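Local coordinates for protein aminopeptidase (Aneurinibacillus sp. AM-1, PDB 5IB9) that probably removes amino acids from the N-terminal ends of peptides as a zinc-dependent aminopeptidase that also carries a protease-associated domain, at residues V131-Y145 and D160-G174. Numbering follows the deposited sequence.
Sequences VRNAAKQGAKAVIIY and DASFVAAVGITKQEG
R132 and D160 meet nearly at right angles in a salt bridge: the R132 chain bends at chi3 (-69°), and D160 OD2, which lies in the guanidinium plane, receives R132 NH1 on its anti lone pair at 2.8 Å. CE1 of F163 lies over one guanidinium face, 3.6 Å from R132 NH1, while R132 NH2 bridges to D129. With an alanine here, D160 OD2 would probably lose its charged mate and F163 CE1 the guanidinium it packs against. D160 OD1 is used differently, taking S162 N from above the carboxylate plane in an Asx turn; S162 OG bonds S162 of the second subunit, placing this corner at the dimer interface. V131 splits its methyls: CG1 faces F163 CD1 and V164, and CG2 presses on A166 CB at 3.6 Å. Beyond lies the sheet of the PA domain, where strands 141-145 and 165-169 run parallel, helix 127-136 packing on the V142, A166 face. I144 makes two backbone bonds, N to V167 O and O from I169 N. On the other face I143 CG1 lies alongside V167 CG2, and I143 CG2 is squeezed against I169 CD1 at 3.5 Å, tighter than usual. The Y145 ring, with CG wedged between backbone N and carbonyl carbon (chi1 64°), lays one face over G174 in helix 171-182, CG 3.5 Å from G174 CA; any CB there would strike Y145 CB.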
loop_
_atom_site.group_PDB
_atom_site.type_symbol
_atom_site.label_atom_id
_atom_site.label_comp_id
_atom_site.label_asym_id
_atom_site.label_seq_id
_atom_site.Cartn_x
_atom_site.Cartn_y
_atom_site.Cartn_z
ATOM N N VAL A 131 -10.028 -21.143 1.883
ATOM C CA VAL A 131 -8.854 -21.761 1.249
ATOM C C VAL A 131 -7.646 -21.812 2.213
ATOM O O VAL A 131 -6.919 -22.836 2.323
ATOM C CB VAL A 131 -8.526 -21.084 -0.108
ATOM C CG1 VAL A 131 -7.254 -21.653 -0.703
ATOM C CG2 VAL A 131 -9.686 -21.275 -1.066
ATOM N N ARG A 132 -7.343 -20.688 2.872
ATOM C CA ARG A 132 -6.189 -20.694 3.778
ATOM C C ARG A 132 -6.378 -21.647 4.982
ATOM O O ARG A 132 -5.454 -22.373 5.359
ATOM C CB ARG A 132 -5.898 -19.263 4.280
ATOM C CG ARG A 132 -5.075 -18.394 3.327
ATOM C CD ARG A 132 -4.747 -17.055 4.018
ATOM N NE ARG A 132 -5.972 -16.285 4.164
ATOM C CZ ARG A 132 -6.289 -15.225 3.416
ATOM N NH1 ARG A 132 -5.443 -14.756 2.475
ATOM N NH2 ARG A 132 -7.464 -14.615 3.618
ATOM N N ASN A 133 -7.576 -21.670 5.551
ATOM C CA ASN A 133 -7.853 -22.583 6.688
ATOM C C ASN A 133 -7.596 -24.057 6.319
ATOM O O ASN A 133 -6.949 -24.791 7.081
ATOM C CB ASN A 133 -9.274 -22.401 7.223
ATOM C CG ASN A 133 -9.522 -21.001 7.828
ATOM O OD1 ASN A 133 -10.672 -20.532 7.854
ATOM N ND2 ASN A 133 -8.446 -20.314 8.230
ATOM N N ALA A 134 -8.054 -24.459 5.128
ATOM C CA ALA A 134 -7.832 -25.837 4.602
ATOM C C ALA A 134 -6.374 -26.114 4.256
ATOM O O ALA A 134 -5.831 -27.197 4.581
ATOM C CB ALA A 134 -8.769 -26.092 3.382
ATOM N N ALA A 135 -5.732 -25.135 3.593
ATOM C CA ALA A 135 -4.334 -25.257 3.219
ATOM C C ALA A 135 -3.410 -25.335 4.462
ATOM O O ALA A 135 -2.402 -26.009 4.435
ATOM C CB ALA A 135 -3.905 -24.112 2.306
ATOM N N LYS A 136 -3.791 -24.673 5.543
ATOM C CA LYS A 136 -2.986 -24.682 6.790
ATOM C C LYS A 136 -2.990 -26.106 7.361
ATOM O O LYS A 136 -2.053 -26.496 8.073
ATOM C CB LYS A 136 -3.562 -23.656 7.810
ATOM C CG LYS A 136 -2.698 -23.378 9.071
ATOM C CD LYS A 136 -1.740 -22.192 8.869
ATOM C CE LYS A 136 -0.591 -22.168 9.896
ATOM N NZ LYS A 136 0.673 -21.612 9.263
ATOM N N GLN A 137 -4.038 -26.884 7.022
ATOM C CA GLN A 137 -4.177 -28.277 7.463
ATOM C C GLN A 137 -3.632 -29.281 6.450
ATOM O O GLN A 137 -3.662 -30.476 6.692
ATOM C CB GLN A 137 -5.621 -28.590 7.841
ATOM C CG GLN A 137 -6.150 -27.687 8.939
ATOM C CD GLN A 137 -5.311 -27.822 10.210
ATOM O OE1 GLN A 137 -5.429 -28.821 10.936
ATOM N NE2 GLN A 137 -4.435 -26.843 10.467
ATOM N N GLY A 138 -3.095 -28.798 5.337
ATOM C CA GLY A 138 -2.426 -29.674 4.386
ATOM C C GLY A 138 -3.239 -30.035 3.154
ATOM O O GLY A 138 -2.777 -30.743 2.290
ATOM N N ALA A 139 -4.442 -29.493 3.058
ATOM C CA ALA A 139 -5.236 -29.658 1.833
ATOM C C ALA A 139 -4.403 -29.282 0.622
ATOM O O ALA A 139 -3.700 -28.283 0.641
ATOM C CB ALA A 139 -6.513 -28.850 1.884
ATOM N N LYS A 140 -4.471 -30.067 -0.429
ATOM C CA LYS A 140 -3.749 -29.762 -1.690
ATOM C C LYS A 140 -4.613 -29.032 -2.727
ATOM O O LYS A 140 -4.100 -28.452 -3.722
ATOM C CB LYS A 140 -3.169 -31.023 -2.327
ATOM C CG LYS A 140 -2.059 -31.754 -1.536
ATOM C CD LYS A 140 -1.213 -30.830 -0.679
ATOM C CE LYS A 140 -0.158 -31.606 0.172
ATOM N NZ LYS A 140 0.344 -30.859 1.411
ATOM N N ALA A 141 -5.921 -29.042 -2.492
ATOM C CA ALA A 141 -6.849 -28.259 -3.282
ATOM C C ALA A 141 -8.149 -28.125 -2.517
ATOM O O ALA A 141 -8.400 -28.848 -1.553
ATOM C CB ALA A 141 -7.079 -28.908 -4.661
ATOM N N VAL A 142 -8.984 -27.202 -2.950
ATOM C CA VAL A 142 -10.247 -26.872 -2.272
ATOM C C VAL A 142 -11.327 -26.783 -3.329
ATOM O O VAL A 142 -11.133 -26.239 -4.415
ATOM C CB VAL A 142 -10.165 -25.541 -1.493
ATOM C CG1 VAL A 142 -11.453 -25.142 -1.094
ATOM C CG2 VAL A 142 -9.199 -25.699 -0.303
ATOM N N ILE A 143 -12.455 -27.453 -3.061
ATOM C CA ILE A 143 -13.650 -27.295 -3.887
ATOM C C ILE A 143 -14.706 -26.603 -3.045
ATOM O O ILE A 143 -15.089 -27.045 -1.940
ATOM C CB ILE A 143 -14.196 -28.636 -4.393
ATOM C CG1 ILE A 143 -13.215 -29.313 -5.330
ATOM C CG2 ILE A 143 -15.600 -28.456 -5.046
ATOM C CD1 ILE A 143 -13.481 -30.854 -5.456
ATOM N N ILE A 144 -15.145 -25.411 -3.499
ATOM C CA ILE A 144 -16.120 -24.677 -2.764
ATOM C C ILE A 144 -17.457 -24.808 -3.515
ATOM O O ILE A 144 -17.508 -24.732 -4.763
ATOM C CB ILE A 144 -15.708 -23.168 -2.574
ATOM C CG1 ILE A 144 -14.379 -23.070 -1.824
ATOM C CG2 ILE A 144 -16.803 -22.506 -1.771
ATOM C CD1 ILE A 144 -13.835 -21.696 -1.738
ATOM N N TYR A 145 -18.524 -25.106 -2.787
ATOM C CA TYR A 145 -19.809 -25.248 -3.461
ATOM C C TYR A 145 -20.823 -24.165 -3.065
ATOM O O TYR A 145 -20.848 -23.650 -1.907
ATOM C CB TYR A 145 -20.407 -26.655 -3.314
ATOM C CG TYR A 145 -20.786 -27.105 -1.925
ATOM C CD1 TYR A 145 -22.110 -27.070 -1.505
ATOM C CD2 TYR A 145 -19.838 -27.706 -1.062
ATOM C CE1 TYR A 145 -22.490 -27.548 -0.242
ATOM C CE2 TYR A 145 -20.196 -28.184 0.226
ATOM C CZ TYR A 145 -21.541 -28.132 0.612
ATOM O OH TYR A 145 -21.955 -28.571 1.868
ATOM N N ASP A 160 -1.764 -14.684 -3.290
ATOM C CA ASP A 160 -1.388 -15.191 -1.970
ATOM C C ASP A 160 -0.887 -16.627 -2.012
ATOM O O ASP A 160 -1.624 -17.542 -2.399
ATOM C CB ASP A 160 -2.530 -15.050 -0.943
ATOM C CG ASP A 160 -2.092 -15.414 0.481
ATOM O OD1 ASP A 160 -0.971 -15.954 0.630
ATOM O OD2 ASP A 160 -2.852 -15.155 1.457
ATOM N N ALA A 161 0.360 -16.830 -1.582
ATOM C CA ALA A 161 1.009 -18.132 -1.723
ATOM C C ALA A 161 0.662 -19.075 -0.571
ATOM O O ALA A 161 1.106 -20.233 -0.522
ATOM C CB ALA A 161 2.535 -17.978 -1.894
ATOM N N SER A 162 -0.167 -18.587 0.342
ATOM C CA SER A 162 -0.760 -19.473 1.334
ATOM C C SER A 162 -1.846 -20.327 0.693
ATOM O O SER A 162 -2.162 -21.412 1.203
ATOM C CB SER A 162 -1.367 -18.692 2.461
ATOM O OG SER A 162 -0.491 -17.625 2.705
ATOM N N PHE A 163 -2.407 -19.833 -0.401
ATOM C CA PHE A 163 -3.484 -20.582 -1.092
ATOM C C PHE A 163 -3.070 -21.927 -1.719
ATOM O O PHE A 163 -1.886 -22.252 -1.949
ATOM C CB PHE A 163 -4.127 -19.737 -2.177
ATOM C CG PHE A 163 -4.777 -18.444 -1.717
ATOM C CD1 PHE A 163 -5.416 -18.313 -0.479
ATOM C CD2 PHE A 163 -4.812 -17.372 -2.609
ATOM C CE1 PHE A 163 -6.057 -17.108 -0.142
ATOM C CE2 PHE A 163 -5.451 -16.178 -2.275
ATOM C CZ PHE A 163 -6.059 -16.059 -1.030
ATOM N N VAL A 164 -4.091 -22.741 -1.997
ATOM C CA VAL A 164 -3.873 -23.896 -2.892
ATOM C C VAL A 164 -4.980 -23.763 -3.863
ATOM O O VAL A 164 -5.865 -22.953 -3.657
ATOM C CB VAL A 164 -3.939 -25.289 -2.189
ATOM C CG1 VAL A 164 -2.787 -25.438 -1.219
ATOM C CG2 VAL A 164 -5.300 -25.495 -1.511
ATOM N N ALA A 165 -4.966 -24.559 -4.944
ATOM C CA ALA A 165 -5.964 -24.389 -5.981
ATOM C C ALA A 165 -7.380 -24.434 -5.401
ATOM O O ALA A 165 -7.663 -25.236 -4.495
ATOM C CB ALA A 165 -5.763 -25.466 -7.099
ATOM N N ALA A 166 -8.271 -23.591 -5.917
ATOM C CA ALA A 166 -9.602 -23.457 -5.400
ATOM C C ALA A 166 -10.535 -23.350 -6.582
ATOM O O ALA A 166 -10.297 -22.522 -7.480
ATOM C CB ALA A 166 -9.698 -22.204 -4.526
ATOM N N VAL A 167 -11.576 -24.197 -6.611
ATOM C CA VAL A 167 -12.548 -24.193 -7.713
ATOM C C VAL A 167 -13.928 -24.212 -7.130
ATOM O O VAL A 167 -14.178 -24.811 -6.080
ATOM C CB VAL A 167 -12.363 -25.376 -8.672
ATOM C CG1 VAL A 167 -10.968 -25.431 -9.191
ATOM C CG2 VAL A 167 -12.669 -26.714 -7.948
ATOM N N GLY A 168 -14.848 -23.521 -7.802
ATOM C CA GLY A 168 -16.208 -23.349 -7.295
ATOM C C GLY A 168 -17.122 -24.225 -8.134
ATOM O O GLY A 168 -16.843 -24.466 -9.321
ATOM N N ILE A 169 -18.164 -24.760 -7.489
ATOM C CA ILE A 169 -19.123 -25.669 -8.138
ATOM C C ILE A 169 -20.530 -25.356 -7.624
ATOM O O ILE A 169 -20.707 -24.687 -6.571
ATOM C CB ILE A 169 -18.775 -27.180 -7.917
ATOM C CG1 ILE A 169 -18.970 -27.590 -6.451
ATOM C CG2 ILE A 169 -17.365 -27.486 -8.392
ATOM C CD1 ILE A 169 -18.778 -29.153 -6.252
ATOM N N THR A 170 -21.531 -25.862 -8.368
ATOM C CA THR A 170 -22.959 -25.566 -8.116
ATOM C C THR A 170 -23.452 -26.065 -6.747
ATOM O O THR A 170 -22.964 -27.096 -6.239
ATOM C CB THR A 170 -23.861 -26.124 -9.289
ATOM O OG1 THR A 170 -23.699 -27.538 -9.420
ATOM C CG2 THR A 170 -23.462 -25.510 -10.616
ATOM N N LYS A 171 -24.367 -25.324 -6.120
ATOM C CA LYS A 171 -24.997 -25.781 -4.881
ATOM C C LYS A 171 -25.603 -27.180 -5.072
ATOM O O LYS A 171 -25.555 -28.034 -4.160
ATOM C CB LYS A 171 -26.058 -24.779 -4.408
ATOM C CG LYS A 171 -27.167 -25.381 -3.566
ATOM C CD LYS A 171 -27.596 -24.445 -2.469
ATOM C CE LYS A 171 -28.899 -24.884 -1.835
ATOM N NZ LYS A 171 -28.901 -24.467 -0.392
ATOM N N GLN A 172 -26.160 -27.432 -6.255
ATOM C CA GLN A 172 -26.757 -28.744 -6.498
ATOM C C GLN A 172 -25.702 -29.862 -6.438
ATOM O O GLN A 172 -25.924 -30.903 -5.808
ATOM C CB GLN A 172 -27.561 -28.806 -7.811
ATOM C CG GLN A 172 -26.775 -29.348 -9.012
ATOM C CD GLN A 172 -27.478 -30.515 -9.717
ATOM O OE1 GLN A 172 -28.715 -30.608 -9.726
ATOM N NE2 GLN A 172 -26.682 -31.418 -10.307
ATOM N N GLU A 173 -24.571 -29.640 -7.101
ATOM C CA GLU A 173 -23.535 -30.668 -7.243
ATOM C C GLU A 173 -22.787 -30.902 -5.921
ATOM O O GLU A 173 -22.405 -32.045 -5.598
ATOM C CB GLU A 173 -22.564 -30.254 -8.329
ATOM C CG GLU A 173 -21.642 -31.363 -8.787
ATOM C CD GLU A 173 -22.363 -32.433 -9.583
ATOM O OE1 GLU A 173 -21.972 -33.619 -9.437
ATOM O OE2 GLU A 173 -23.302 -32.082 -10.348
ATOM N N GLY A 174 -22.642 -29.823 -5.152
ATOM C CA GLY A 174 -21.970 -29.822 -3.850
ATOM C C GLY A 174 -22.794 -30.379 -2.714
ATOM O O GLY A 174 -22.274 -31.124 -1.862
#